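Thioredoxin peroxidase 2 (PDB 2C0D) probably reduces hydrogen peroxide and organic hydroperoxides as a thioredoxin-dependent, mitochondrial 2-Cys peroxiredoxin of the malaria parasite. Local coordinates at residues Y32-Q37 and L94-D99. Residues are numbered along the deposited sequence; the frame is centred on the assembly and turned at random.
Sequences YNFTAQ and LGISVD
Phe34 reaches Leu94 and Ile96 across a wide backbone separation: its CA lies 12.1 Å from Leu94 CA and 11.3 Å from Ile96 CA. Strands 35-39 and 91-97 are not direct neighbours, since strand 123-126 pairs antiparallel with the first and parallel with the second. Phe34 sits just before the first strand, while the alternation along the second sends Leu94 and Ile96 toward the same side, with Gly95 between them.

The Phe34 side chain spans the gap, and its para carbon makes both contacts. Phe34 has CG tucked between its own backbone N and C (chi1 56°), a torsion that lifts the ring off the chain with the para carbon leading. That carbon, Phe34 CZ, meets Leu94 CD1 at 4.3 Å, and the methyl lies near the ring plane, at its edge. The second methyl approaches obliquely, with Phe34 CZ also 4.3 Å from Ile96 CD1. Extension explains this reach: Ile96 CD1 is anti to CA (chi2 168°), as is Leu94 CD1 (chi2 174°). The two methyls stand 5.7 Å apart, Leu94 CD1 to Ile96 CD1, so the ring end is approached from two distinct directions. Both contacts are apolar and relatively loose, and the 87 Å² buried in all comes from these three buried residues.

Val48 and Ile132 also touch the Phe34 side chain, whereas Ile96 packs on Val125 of the intervening strand. Backbone bonds fix the two ends separately, Phe34 to Leu50 and Leu94 to Cys60 and Leu62. Away from the predicted peroxidatic Cys72, the contact joins the hairpin of strands 35-39 and 45-49 to edge strand 91-97 of the four-stranded thioredoxin-like core, a sheet extension characteristic of the peroxiredoxin version of the thioredoxin fold.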
loop_
_atom_site.group_PDB
_atom_site.type_symbol
_atom_site.label_atom_id
_atom_site.label_comp_id
_atom_site.label_asym_id
_atom_site.label_seq_id
_atom_site.Cartn_x
_atom_site.Cartn_y
_atom_site.Cartn_z
ATOM N N TYR B 32 -4.644 9.404 -12.919
ATOM C CA TYR B 32 -4.810 10.824 -13.174
ATOM C C TYR B 32 -3.614 11.357 -13.938
ATOM O O TYR B 32 -2.465 11.299 -13.462
ATOM C CB TYR B 32 -4.976 11.562 -11.836
ATOM C CG TYR B 32 -5.006 13.084 -11.982
ATOM C CD1 TYR B 32 -6.093 13.733 -12.605
ATOM C CD2 TYR B 32 -3.971 13.867 -11.480
ATOM C CE1 TYR B 32 -6.136 15.132 -12.732
ATOM C CE2 TYR B 32 -4.019 15.296 -11.596
ATOM C CZ TYR B 32 -5.102 15.898 -12.232
ATOM O OH TYR B 32 -5.180 17.292 -12.362
ATOM N N ASN B 33 -3.894 11.897 -15.128
ATOM C CA ASN B 33 -2.868 12.363 -16.033
ATOM C C ASN B 33 -2.543 13.830 -15.767
ATOM O O ASN B 33 -3.142 14.715 -16.340
ATOM C CB ASN B 33 -3.386 12.204 -17.479
ATOM C CG ASN B 33 -2.365 12.568 -18.528
ATOM O OD1 ASN B 33 -1.149 12.686 -18.267
ATOM N ND2 ASN B 33 -2.864 12.748 -19.776
ATOM N N PHE B 34 -1.552 14.082 -14.936
ATOM C CA PHE B 34 -1.236 15.463 -14.576
ATOM C C PHE B 34 -0.275 16.101 -15.548
ATOM O O PHE B 34 0.408 15.417 -16.310
ATOM C CB PHE B 34 -0.656 15.513 -13.173
ATOM C CG PHE B 34 0.551 14.640 -12.972
ATOM C CD1 PHE B 34 1.833 15.123 -13.246
ATOM C CD2 PHE B 34 0.411 13.350 -12.469
ATOM C CE1 PHE B 34 2.941 14.319 -13.031
ATOM C CE2 PHE B 34 1.505 12.552 -12.248
ATOM C CZ PHE B 34 2.781 13.040 -12.525
ATOM N N THR B 35 -0.237 17.436 -15.510
ATOM C CA THR B 35 0.821 18.209 -16.149
ATOM C C THR B 35 1.328 19.194 -15.081
ATOM O O THR B 35 0.536 19.895 -14.403
ATOM C CB THR B 35 0.372 18.959 -17.435
ATOM O OG1 THR B 35 -0.095 18.019 -18.421
ATOM C CG2 THR B 35 1.549 19.702 -18.051
ATOM N N ALA B 36 2.640 19.204 -14.876
ATOM C CA ALA B 36 3.201 20.034 -13.805
ATOM C C ALA B 36 4.636 20.324 -14.187
ATOM O O ALA B 36 5.215 19.613 -15.003
ATOM C CB ALA B 36 3.164 19.297 -12.445
ATOM N N GLN B 37 5.214 21.346 -13.588
ATOM C CA GLN B 37 6.652 21.564 -13.777
ATOM C C GLN B 37 7.431 20.608 -12.916
ATOM O O GLN B 37 7.013 20.269 -11.791
ATOM C CB GLN B 37 7.047 23.000 -13.403
ATOM C CG GLN B 37 6.426 24.049 -14.302
ATOM C CD GLN B 37 7.041 25.396 -14.055
ATOM O OE1 GLN B 37 7.080 25.854 -12.909
ATOM N NE2 GLN B 37 7.575 26.024 -15.107
ATOM N N LEU B 94 9.252 9.306 -10.117
ATOM C CA LEU B 94 8.907 10.740 -9.978
ATOM C C LEU B 94 8.603 11.078 -8.509
ATOM O O LEU B 94 7.656 10.507 -7.911
ATOM C CB LEU B 94 7.688 11.085 -10.826
ATOM C CG LEU B 94 7.848 10.799 -12.334
ATOM C CD1 LEU B 94 6.535 11.030 -13.048
ATOM C CD2 LEU B 94 8.971 11.622 -12.959
ATOM N N GLY B 95 9.402 11.981 -7.931
ATOM C CA GLY B 95 9.101 12.444 -6.572
ATOM C C GLY B 95 8.091 13.560 -6.722
ATOM O O GLY B 95 8.185 14.398 -7.658
ATOM N N ILE B 96 7.070 13.573 -5.873
ATOM C CA ILE B 96 6.051 14.626 -5.988
ATOM C C ILE B 96 5.767 15.264 -4.612
ATOM O O ILE B 96 5.511 14.545 -3.653
ATOM C CB ILE B 96 4.721 14.080 -6.537
ATOM C CG1 ILE B 96 4.932 13.363 -7.882
ATOM C CG2 ILE B 96 3.710 15.235 -6.678
ATOM C CD1 ILE B 96 3.739 12.553 -8.368
ATOM N N SER B 97 5.816 16.592 -4.508
ATOM C CA SER B 97 5.358 17.285 -3.269
ATOM C C SER B 97 4.626 18.562 -3.683
ATOM O O SER B 97 4.751 19.001 -4.838
ATOM C CB SER B 97 6.492 17.610 -2.287
ATOM O OG SER B 97 7.283 18.726 -2.750
ATOM N N VAL B 98 3.926 19.182 -2.738
ATOM C CA VAL B 98 3.177 20.435 -3.046
ATOM C C VAL B 98 4.079 21.694 -3.193
ATOM O O VAL B 98 3.599 22.788 -3.530
ATOM C CB VAL B 98 2.013 20.672 -2.052
ATOM C CG1 VAL B 98 1.079 19.449 -2.068
ATOM C CG2 VAL B 98 2.515 20.913 -0.696
ATOM N N ASP B 99 5.370 21.511 -3.044
ATOM C CA ASP B 99 6.288 22.641 -2.892
ATOM C C ASP B 99 6.841 23.095 -4.234
ATOM O O ASP B 99 6.748 22.354 -5.216
ATOM C CB ASP B 99 7.423 22.228 -1.972
ATOM C CG ASP B 99 6.927 21.736 -0.601
ATOM O OD1 ASP B 99 7.063 22.493 0.386
ATOM O OD2 ASP B 99 6.451 20.583 -0.499
#